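Local coordinates for protein pyocin S5 (Pseudomonas aeruginosa PAO1, PDB 6THK) that kills competing bacteria as a bacteriocin that probably forms channels in the cytoplasmic membrane and so depolarises it, at residues S360-H371 against A481-N492; R384-L394 against Y423-G433. The protein carries 1 engineered substitution. All blocks are in the same frame, centred on the assembly; numbering follows the deposited sequence.

Contact 1 (S360-H371 against A481-N492); sequences SSAEAIKSFEKH and AMIDEDLLEKAN. With ZN (zinc ion), chain H.
A481 opens the contact by resting against A364: its carbonyl O lies 3.6 Å from A364 CA in a CA-H...O contact, while its methyl reaches toward F368 CB. M482 follows with a chain bent at CB-CG and again at CG-SD, which lays SD 3.6 Å from A364 CB and brings CE near the backbone of S360, at the start of helix 361-378. E485 CG stands anti to the backbone N (chi1 -170°), and a bend at chi2 turns the carboxylate to helix 361-378, where its two oxygens divide the work. OE1 accepts from S367 OG at 3.0 Å, the hydroxyl lying well above the carboxylate plane; OE2 binds the zinc ion at 2.2 Å. R359 also bonds to S367 OG. L488 fills the apolar side: CD2 meets the S367 carbonyl, and L488 CD1 lies 3.9 Å from F368 CD1, at the edge of the ring, which W435 and F439 meet edge-to-face. One turn after E485, E489 gives OE1 to the zinc at 2.3 Å, and H371 NE2 completes the protein ligands at 2.2 Å, its imidazole a knob among E485, L488, E489 and N492. The K370 chain passes beside the metal. The zinc site thus joins helices 361-378 and 485-498 of the colicin-type pore-forming domain; the cation would offset the acidic charge, and with the S367 bond would limit rotation of the E485 carboxylate.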
loop_
_atom_site.group_PDB
_atom_site.type_symbol
_atom_site.label_atom_id
_atom_site.label_comp_id
_atom_site.label_asym_id
_atom_site.label_seq_id
_atom_site.Cartn_x
_atom_site.Cartn_y
_atom_site.Cartn_z
ATOM N N SER A 360 -23.906 -40.321 40.266
ATOM C CA SER A 360 -23.809 -39.718 41.584
ATOM C C SER A 360 -23.164 -40.763 42.495
ATOM O O SER A 360 -23.216 -41.954 42.177
ATOM C CB SER A 360 -25.195 -39.340 42.092
ATOM O OG SER A 360 -26.013 -40.494 42.181
ATOM N N SER A 361 -22.565 -40.331 43.617
ATOM C CA SER A 361 -21.940 -41.235 44.588
ATOM C C SER A 361 -22.976 -42.212 45.139
ATOM O O SER A 361 -22.676 -43.390 45.222
ATOM C CB SER A 361 -21.272 -40.456 45.716
ATOM O OG SER A 361 -22.228 -39.860 46.578
ATOM N N ALA A 362 -24.215 -41.740 45.411
ATOM C CA ALA A 362 -25.342 -42.555 45.888
ATOM C C ALA A 362 -25.667 -43.711 44.924
ATOM O O ALA A 362 -25.781 -44.857 45.366
ATOM C CB ALA A 362 -26.570 -41.677 46.090
ATOM N N GLU A 363 -25.776 -43.413 43.611
ATOM C CA GLU A 363 -26.039 -44.408 42.568
ATOM C C GLU A 363 -24.920 -45.461 42.585
ATOM O O GLU A 363 -25.200 -46.650 42.767
ATOM C CB GLU A 363 -26.152 -43.746 41.166
ATOM C CG GLU A 363 -27.482 -43.060 40.871
ATOM C CD GLU A 363 -27.604 -42.427 39.490
ATOM O OE1 GLU A 363 -27.690 -43.182 38.494
ATOM O OE2 GLU A 363 -27.658 -41.178 39.405
ATOM N N ALA A 364 -23.651 -44.995 42.472
ATOM C CA ALA A 364 -22.429 -45.805 42.473
ATOM C C ALA A 364 -22.311 -46.683 43.701
ATOM O O ALA A 364 -21.988 -47.859 43.561
ATOM C CB ALA A 364 -21.215 -44.903 42.360
ATOM N N ILE A 365 -22.585 -46.115 44.906
ATOM C CA ILE A 365 -22.555 -46.815 46.199
ATOM C C ILE A 365 -23.592 -47.942 46.184
ATOM O O ILE A 365 -23.254 -49.065 46.556
ATOM C CB ILE A 365 -22.707 -45.840 47.417
ATOM C CG1 ILE A 365 -21.413 -45.021 47.637
ATOM C CG2 ILE A 365 -23.089 -46.597 48.709
ATOM C CD1 ILE A 365 -21.591 -43.663 48.317
ATOM N N LYS A 366 -24.823 -47.651 45.688
ATOM C CA LYS A 366 -25.922 -48.622 45.565
ATOM C C LYS A 366 -25.574 -49.771 44.616
ATOM O O LYS A 366 -25.792 -50.921 44.990
ATOM C CB LYS A 366 -27.239 -47.939 45.158
ATOM N N SER A 367 -25.002 -49.472 43.418
ATOM C CA SER A 367 -24.600 -50.483 42.424
ATOM C C SER A 367 -23.456 -51.331 42.948
ATOM O O SER A 367 -23.510 -52.555 42.845
ATOM C CB SER A 367 -24.174 -49.829 41.109
ATOM O OG SER A 367 -25.218 -49.100 40.486
ATOM N N PHE A 368 -22.414 -50.672 43.510
ATOM C CA PHE A 368 -21.214 -51.326 44.042
ATOM C C PHE A 368 -21.471 -52.164 45.294
ATOM O O PHE A 368 -20.834 -53.205 45.450
ATOM C CB PHE A 368 -20.090 -50.308 44.280
ATOM C CG PHE A 368 -18.731 -50.921 44.524
ATOM C CD1 PHE A 368 -17.960 -51.392 43.466
ATOM C CD2 PHE A 368 -18.211 -51.005 45.812
ATOM C CE1 PHE A 368 -16.698 -51.950 43.691
ATOM C CE2 PHE A 368 -16.956 -51.576 46.037
ATOM C CZ PHE A 368 -16.202 -52.035 44.976
ATOM N N GLU A 369 -22.377 -51.703 46.192
ATOM C CA GLU A 369 -22.745 -52.416 47.427
ATOM C C GLU A 369 -23.437 -53.735 47.119
ATOM O O GLU A 369 -23.207 -54.703 47.837
ATOM C CB GLU A 369 -23.622 -51.560 48.350
ATOM N N LYS A 370 -24.264 -53.762 46.049
ATOM C CA LYS A 370 -24.991 -54.921 45.523
ATOM C C LYS A 370 -24.027 -56.097 45.180
ATOM O O LYS A 370 -24.253 -57.220 45.638
ATOM C CB LYS A 370 -25.830 -54.496 44.296
ATOM C CG LYS A 370 -26.343 -55.643 43.437
ATOM C CD LYS A 370 -26.824 -55.139 42.102
ATOM C CE LYS A 370 -28.000 -55.931 41.617
ATOM N NZ LYS A 370 -28.882 -55.098 40.765
ATOM N N HIS A 371 -22.937 -55.817 44.413
ATOM C CA HIS A 371 -21.927 -56.814 43.984
ATOM C C HIS A 371 -20.680 -56.930 44.901
ATOM O O HIS A 371 -19.816 -57.794 44.684
ATOM C CB HIS A 371 -21.493 -56.531 42.532
ATOM C CG HIS A 371 -22.537 -56.878 41.515
ATOM N ND1 HIS A 371 -22.788 -58.203 41.154
ATOM C CD2 HIS A 371 -23.373 -56.071 40.822
ATOM C CE1 HIS A 371 -23.756 -58.152 40.267
ATOM N NE2 HIS A 371 -24.145 -56.902 40.033
ATOM N N ALA A 481 -18.571 -48.633 38.074
ATOM C CA ALA A 481 -19.706 -48.352 38.985
ATOM C C ALA A 481 -20.149 -46.873 38.884
ATOM O O ALA A 481 -21.292 -46.531 39.185
ATOM C CB ALA A 481 -19.307 -48.659 40.423
ATOM N N MET A 482 -19.230 -46.012 38.452
ATOM C CA MET A 482 -19.448 -44.577 38.325
ATOM C C MET A 482 -20.007 -44.196 36.950
ATOM O O MET A 482 -20.336 -43.028 36.718
ATOM C CB MET A 482 -18.114 -43.871 38.563
ATOM C CG MET A 482 -18.261 -42.560 39.243
ATOM S SD MET A 482 -18.613 -42.767 40.980
ATOM C CE MET A 482 -19.782 -41.456 41.231
ATOM N N ILE A 483 -20.102 -45.194 36.040
ATOM C CA ILE A 483 -20.536 -45.005 34.657
ATOM C C ILE A 483 -21.842 -45.732 34.344
ATOM O O ILE A 483 -22.867 -45.086 34.114
ATOM C CB ILE A 483 -19.397 -45.384 33.667
ATOM C CG1 ILE A 483 -18.100 -44.606 33.980
ATOM C CG2 ILE A 483 -19.843 -45.190 32.209
ATOM C CD1 ILE A 483 -16.832 -45.086 33.261
ATOM N N ASP A 484 -21.800 -47.070 34.344
ATOM C CA ASP A 484 -22.916 -47.931 33.982
ATOM C C ASP A 484 -22.837 -49.206 34.791
ATOM O O ASP A 484 -21.741 -49.738 34.976
ATOM C CB ASP A 484 -22.792 -48.281 32.473
ATOM C CG ASP A 484 -24.031 -48.825 31.785
ATOM O OD1 ASP A 484 -25.109 -48.846 32.424
ATOM O OD2 ASP A 484 -23.934 -49.192 30.583
ATOM N N GLU A 485 -24.006 -49.726 35.204
ATOM C CA GLU A 485 -24.168 -50.982 35.940
ATOM C C GLU A 485 -23.592 -52.182 35.182
ATOM O O GLU A 485 -22.970 -53.033 35.814
ATOM C CB GLU A 485 -25.647 -51.242 36.289
ATOM C CG GLU A 485 -25.870 -52.398 37.261
ATOM C CD GLU A 485 -26.224 -52.086 38.704
ATOM O OE1 GLU A 485 -26.890 -51.056 38.960
ATOM O OE2 GLU A 485 -25.899 -52.922 39.576
ATOM N N ASP A 486 -23.801 -52.260 33.842
ATOM C CA ASP A 486 -23.296 -53.368 33.018
ATOM C C ASP A 486 -21.779 -53.319 32.873
ATOM O O ASP A 486 -21.159 -54.373 32.740
ATOM C CB ASP A 486 -24.019 -53.501 31.657
ATOM C CG ASP A 486 -24.022 -52.284 30.752
ATOM O OD1 ASP A 486 -22.949 -51.943 30.214
ATOM O OD2 ASP A 486 -25.119 -51.722 30.515
ATOM N N LEU A 487 -21.175 -52.119 32.989
ATOM C CA LEU A 487 -19.719 -51.980 32.961
ATOM C C LEU A 487 -19.109 -52.452 34.281
ATOM O O LEU A 487 -18.027 -53.041 34.270
ATOM C CB LEU A 487 -19.261 -50.562 32.608
ATOM C CG LEU A 487 -19.443 -50.132 31.160
ATOM C CD1 LEU A 487 -19.031 -48.697 30.986
ATOM C CD2 LEU A 487 -18.650 -51.016 30.211
ATOM N N LEU A 488 -19.832 -52.246 35.407
ATOM C CA LEU A 488 -19.445 -52.711 36.742
ATOM C C LEU A 488 -19.475 -54.240 36.773
ATOM O O LEU A 488 -18.477 -54.834 37.183
ATOM C CB LEU A 488 -20.365 -52.135 37.832
ATOM C CG LEU A 488 -20.274 -52.796 39.221
ATOM C CD1 LEU A 488 -18.886 -52.623 39.840
ATOM C CD2 LEU A 488 -21.330 -52.257 40.152
ATOM N N GLU A 489 -20.599 -54.857 36.343
ATOM C CA GLU A 489 -20.784 -56.306 36.262
ATOM C C GLU A 489 -19.669 -57.001 35.485
ATOM O O GLU A 489 -19.099 -57.974 35.978
ATOM C CB GLU A 489 -22.143 -56.632 35.637
ATOM C CG GLU A 489 -23.205 -56.855 36.698
ATOM C CD GLU A 489 -24.595 -56.358 36.359
ATOM O OE1 GLU A 489 -25.358 -56.057 37.302
ATOM O OE2 GLU A 489 -24.925 -56.256 35.155
ATOM N N LYS A 490 -19.348 -56.487 34.281
ATOM C CA LYS A 490 -18.290 -57.006 33.418
ATOM C C LYS A 490 -16.916 -56.949 34.094
ATOM O O LYS A 490 -16.165 -57.916 34.014
ATOM C CB LYS A 490 -18.255 -56.249 32.086
ATOM C CG LYS A 490 -19.325 -56.702 31.099
ATOM C CD LYS A 490 -19.485 -55.732 29.933
ATOM C CE LYS A 490 -20.506 -56.228 28.947
ATOM N NZ LYS A 490 -20.860 -55.176 27.971
ATOM N N ALA A 491 -16.595 -55.818 34.760
ATOM C CA ALA A 491 -15.298 -55.633 35.403
ATOM C C ALA A 491 -15.230 -56.470 36.655
ATOM O O ALA A 491 -14.203 -57.095 36.911
ATOM C CB ALA A 491 -15.055 -54.164 35.708
ATOM N N ASN A 492 -16.350 -56.534 37.401
ATOM C CA ASN A 492 -16.497 -57.350 38.594
ATOM C C ASN A 492 -16.238 -58.831 38.269
ATOM O O ASN A 492 -15.561 -59.503 39.045
ATOM C CB ASN A 492 -17.875 -57.116 39.249
ATOM C CG ASN A 492 -18.188 -58.004 40.425
ATOM O OD1 ASN A 492 -19.092 -58.852 40.373
ATOM N ND2 ASN A 492 -17.451 -57.835 41.514
HETATM ZN ZN ZN H . -25.222 -55.046 39.367
#

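Contact 2 (R384-L394 against Y423-G433); sequences RQAIAKAFDSL and YQEFKISTETG
R384 reaches along the last turn of helix 419-431, and its atoms meet the T430 carbonyl one after another. CB lies 3.8 Å from T430 O, CG and CD come closer still, and NE donates to that oxygen at 3.0 Å. The chain leaves CB with CG anti to the carbonyl carbon (chi1 -63°), and a bend at chi3 then turns NE to the oxygen; the C=O...N angle is 171°, yet the N-H...O angle is only 131°, and the acceptor also lies tilted out of the guanidinium plane. Beyond CZ, NH2 passes near G433 CA. Helices 381-392 and 419-431 pack antiparallel in the colicin-type pore-forming domain, with A388 CB against E431 CG at 3.5 Å and T430 CG2 on I387. F391 then enters an aromatic cluster with F426, whose plane is oblique to its own, and Y423, whose ring is nearly parallel but slid aside, centroids 5.8 Å apart. L394 CD1 covers the centre of one Y423 face in a CH-pi contact, 3.4 Å from the centroid, while the Y423 hydroxyl bonds to T461. On the outer side the aliphatic K427 CD lies beside D392 OD1. Apolar and aromatic packing therefore carries most of this helix pair, and the NE bond of R384 satisfies a carbonyl at the C-terminal end of helix 419-431, where its positive charge would probably interact favourably with the helix dipole.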
loop_
_atom_site.group_PDB
_atom_site.type_symbol
_atom_site.label_atom_id
_atom_site.label_comp_id
_atom_site.label_asym_id
_atom_site.label_seq_id
_atom_site.Cartn_x
_atom_site.Cartn_y
_atom_site.Cartn_z
ATOM N N ARG A 384 -4.779 -56.638 48.968
ATOM C CA ARG A 384 -5.048 -55.274 49.398
ATOM C C ARG A 384 -3.720 -54.547 49.603
ATOM O O ARG A 384 -3.512 -53.511 48.991
ATOM C CB ARG A 384 -5.896 -55.266 50.685
ATOM C CG ARG A 384 -7.280 -55.886 50.513
ATOM C CD ARG A 384 -8.131 -55.828 51.773
ATOM N NE ARG A 384 -9.490 -55.368 51.472
ATOM C CZ ARG A 384 -10.497 -56.158 51.109
ATOM N NH1 ARG A 384 -10.318 -57.470 51.003
ATOM N NH2 ARG A 384 -11.692 -55.641 50.851
ATOM N N GLN A 385 -2.795 -55.126 50.397
ATOM C CA GLN A 385 -1.487 -54.503 50.643
ATOM C C GLN A 385 -0.690 -54.260 49.374
ATOM O O GLN A 385 -0.102 -53.190 49.244
ATOM C CB GLN A 385 -0.664 -55.309 51.646
ATOM C CG GLN A 385 -1.262 -55.360 53.047
ATOM C CD GLN A 385 -0.665 -56.459 53.927
ATOM O OE1 GLN A 385 0.054 -57.380 53.472
ATOM N NE2 GLN A 385 -0.992 -56.399 55.215
ATOM N N ALA A 386 -0.689 -55.227 48.429
ATOM C CA ALA A 386 0.014 -55.132 47.139
ATOM C C ALA A 386 -0.543 -53.994 46.275
ATOM O O ALA A 386 0.232 -53.263 45.635
ATOM C CB ALA A 386 -0.096 -56.447 46.376
ATOM N N ILE A 387 -1.888 -53.857 46.250
ATOM C CA ILE A 387 -2.543 -52.811 45.476
ATOM C C ILE A 387 -2.305 -51.445 46.148
ATOM O O ILE A 387 -1.934 -50.497 45.467
ATOM C CB ILE A 387 -4.041 -53.124 45.170
ATOM C CG1 ILE A 387 -4.179 -54.432 44.362
ATOM C CG2 ILE A 387 -4.702 -51.952 44.404
ATOM C CD1 ILE A 387 -5.482 -55.216 44.628
ATOM N N ALA A 388 -2.445 -51.365 47.477
ATOM C CA ALA A 388 -2.194 -50.127 48.228
ATOM C C ALA A 388 -0.760 -49.611 48.015
ATOM O O ALA A 388 -0.589 -48.447 47.654
ATOM C CB ALA A 388 -2.471 -50.351 49.690
ATOM N N LYS A 389 0.250 -50.504 48.126
ATOM C CA LYS A 389 1.671 -50.201 47.914
ATOM C C LYS A 389 1.964 -49.656 46.531
ATOM O O LYS A 389 2.756 -48.713 46.416
ATOM C CB LYS A 389 2.552 -51.419 48.215
ATOM N N ALA A 390 1.293 -50.188 45.521
ATOM C CA ALA A 390 1.462 -49.754 44.144
ATOM C C ALA A 390 1.052 -48.302 43.974
ATOM O O ALA A 390 1.711 -47.536 43.306
ATOM C CB ALA A 390 0.652 -50.625 43.223
ATOM N N PHE A 391 -0.053 -47.945 44.597
ATOM C CA PHE A 391 -0.576 -46.610 44.548
ATOM C C PHE A 391 0.338 -45.606 45.231
ATOM O O PHE A 391 0.416 -44.482 44.813
ATOM C CB PHE A 391 -1.934 -46.579 45.203
ATOM C CG PHE A 391 -3.053 -46.971 44.301
ATOM C CD1 PHE A 391 -3.201 -46.391 43.075
ATOM C CD2 PHE A 391 -3.980 -47.899 44.704
ATOM C CE1 PHE A 391 -4.253 -46.734 42.267
ATOM C CE2 PHE A 391 -5.039 -48.252 43.907
ATOM C CZ PHE A 391 -5.171 -47.672 42.680
ATOM N N ASP A 392 1.011 -46.027 46.291
ATOM C CA ASP A 392 1.925 -45.179 47.039
ATOM C C ASP A 392 3.115 -44.872 46.168
ATOM O O ASP A 392 3.641 -43.794 46.230
ATOM C CB ASP A 392 2.414 -45.874 48.317
ATOM C CG ASP A 392 1.614 -45.502 49.551
ATOM O OD1 ASP A 392 0.584 -44.831 49.402
ATOM O OD2 ASP A 392 1.999 -45.893 50.675
ATOM N N SER A 393 3.538 -45.830 45.362
ATOM C CA SER A 393 4.684 -45.669 44.479
ATOM C C SER A 393 4.382 -44.882 43.205
ATOM O O SER A 393 5.253 -44.678 42.377
ATOM C CB SER A 393 5.224 -47.046 44.091
ATOM O OG SER A 393 6.041 -46.985 42.944
ATOM N N LEU A 394 3.130 -44.491 43.057
ATOM C CA LEU A 394 2.621 -43.736 41.902
ATOM C C LEU A 394 3.406 -42.494 41.549
ATOM O O LEU A 394 3.621 -41.611 42.381
ATOM C CB LEU A 394 1.134 -43.377 42.055
ATOM C CG LEU A 394 0.372 -43.142 40.754
ATOM C CD1 LEU A 394 -0.994 -43.769 40.821
ATOM C CD2 LEU A 394 0.314 -41.653 40.397
ATOM N N TYR A 423 -5.527 -40.829 44.712
ATOM C CA TYR A 423 -4.908 -42.122 44.923
ATOM C C TYR A 423 -4.882 -42.536 46.380
ATOM O O TYR A 423 -5.019 -43.706 46.699
ATOM C CB TYR A 423 -3.538 -42.166 44.268
ATOM C CG TYR A 423 -3.671 -42.041 42.783
ATOM C CD1 TYR A 423 -4.635 -42.762 42.103
ATOM C CD2 TYR A 423 -2.873 -41.177 42.063
ATOM C CE1 TYR A 423 -4.784 -42.644 40.743
ATOM C CE2 TYR A 423 -3.017 -41.047 40.701
ATOM C CZ TYR A 423 -3.970 -41.790 40.047
ATOM O OH TYR A 423 -4.105 -41.668 38.693
ATOM N N GLN A 424 -4.674 -41.574 47.261
ATOM C CA GLN A 424 -4.665 -41.868 48.671
ATOM C C GLN A 424 -6.029 -42.384 49.092
ATOM O O GLN A 424 -6.128 -43.359 49.809
ATOM C CB GLN A 424 -4.334 -40.615 49.458
ATOM C CG GLN A 424 -4.737 -40.691 50.911
ATOM C CD GLN A 424 -3.541 -40.726 51.823
ATOM O OE1 GLN A 424 -2.430 -41.011 51.391
ATOM N NE2 GLN A 424 -3.760 -40.431 53.089
ATOM N N GLU A 425 -7.088 -41.741 48.628
ATOM C CA GLU A 425 -8.425 -42.208 48.967
ATOM C C GLU A 425 -8.700 -43.592 48.348
ATOM O O GLU A 425 -9.407 -44.399 48.925
ATOM C CB GLU A 425 -9.525 -41.132 48.812
ATOM C CG GLU A 425 -10.854 -41.497 49.526
ATOM C CD GLU A 425 -10.816 -41.382 51.053
ATOM O OE1 GLU A 425 -9.834 -40.779 51.524
ATOM O OE2 GLU A 425 -11.736 -41.886 51.773
ATOM N N PHE A 426 -8.178 -43.843 47.152
ATOM C CA PHE A 426 -8.322 -45.155 46.536
ATOM C C PHE A 426 -7.613 -46.211 47.381
ATOM O O PHE A 426 -8.147 -47.286 47.617
ATOM C CB PHE A 426 -7.747 -45.156 45.126
ATOM C CG PHE A 426 -8.192 -46.319 44.297
ATOM C CD1 PHE A 426 -7.814 -47.600 44.629
ATOM C CD2 PHE A 426 -8.993 -46.135 43.192
ATOM C CE1 PHE A 426 -8.210 -48.680 43.869
ATOM C CE2 PHE A 426 -9.408 -47.208 42.434
ATOM C CZ PHE A 426 -9.014 -48.485 42.773
ATOM N N LYS A 427 -6.414 -45.873 47.849
ATOM C CA LYS A 427 -5.604 -46.756 48.680
ATOM C C LYS A 427 -6.274 -47.062 50.014
ATOM O O LYS A 427 -6.314 -48.203 50.438
ATOM C CB LYS A 427 -4.226 -46.145 48.907
ATOM C CG LYS A 427 -3.600 -46.493 50.242
ATOM C CD LYS A 427 -2.217 -45.875 50.389
ATOM C CE LYS A 427 -2.175 -44.845 51.507
ATOM N NZ LYS A 427 -3.224 -45.070 52.536
ATOM N N ILE A 428 -6.861 -46.049 50.646
ATOM C CA ILE A 428 -7.561 -46.226 51.918
ATOM C C ILE A 428 -8.753 -47.144 51.711
ATOM O O ILE A 428 -9.018 -48.027 52.507
ATOM C CB ILE A 428 -8.060 -44.890 52.485
ATOM C CG1 ILE A 428 -6.896 -43.989 52.870
ATOM C CG2 ILE A 428 -8.946 -45.119 53.695
ATOM C CD1 ILE A 428 -7.305 -42.553 53.079
ATOM N N SER A 429 -9.446 -46.930 50.600
ATOM C CA SER A 429 -10.590 -47.705 50.164
ATOM C C SER A 429 -10.257 -49.146 49.787
ATOM O O SER A 429 -11.150 -49.948 49.678
ATOM C CB SER A 429 -11.282 -47.016 48.997
ATOM O OG SER A 429 -12.219 -46.073 49.463
ATOM N N THR A 430 -9.009 -49.428 49.437
ATOM C CA THR A 430 -8.586 -50.777 49.111
ATOM C C THR A 430 -8.266 -51.533 50.403
ATOM O O THR A 430 -8.682 -52.667 50.597
ATOM C CB THR A 430 -7.342 -50.755 48.217
ATOM O OG1 THR A 430 -7.681 -50.204 46.946
ATOM C CG2 THR A 430 -6.810 -52.148 48.015
ATOM N N GLU A 431 -7.522 -50.872 51.278
ATOM C CA GLU A 431 -7.103 -51.379 52.580
ATOM C C GLU A 431 -8.281 -51.607 53.502
ATOM O O GLU A 431 -8.343 -52.634 54.173
ATOM C CB GLU A 431 -6.047 -50.458 53.197
ATOM C CG GLU A 431 -4.766 -50.436 52.378
ATOM C CD GLU A 431 -3.507 -50.041 53.118
ATOM O OE1 GLU A 431 -3.372 -48.845 53.468
ATOM O OE2 GLU A 431 -2.628 -50.916 53.296
ATOM N N THR A 432 -9.224 -50.671 53.531
ATOM C CA THR A 432 -10.438 -50.835 54.326
ATOM C C THR A 432 -11.464 -51.461 53.373
ATOM O O THR A 432 -11.200 -51.619 52.174
ATOM C CB THR A 432 -10.878 -49.486 54.961
ATOM O OG1 THR A 432 -11.399 -48.602 53.968
ATOM C CG2 THR A 432 -9.748 -48.796 55.717
ATOM N N GLY A 433 -12.615 -51.848 53.875
ATOM C CA GLY A 433 -13.598 -52.377 52.940
ATOM C C GLY A 433 -14.476 -51.288 52.364
ATOM O O GLY A 433 -15.352 -51.579 51.556
#

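Contacts 1 and 2 lie in the all-helical colicin-type pore-forming domain, about 68 Å from the centre of this elongated chain, on the same side. Their centres are 20 Å apart and their nearest atoms about 6 Å, without touching. Along the chain, helix 361-378 is followed directly by helix 381-392; helix 419-431 comes later, after helix 396-409, and helix 485-498 is last of the four, so 384-394 and 423-433 pair within the longer span bridged by contact 1. W435 meets F368 of contact 1 and F426 of contact 2, giving the two an aromatic neighbour in common. Sequentially close and distant helices are thereby packed into one compact bundle, consistent with a channel-forming colicin in its soluble state.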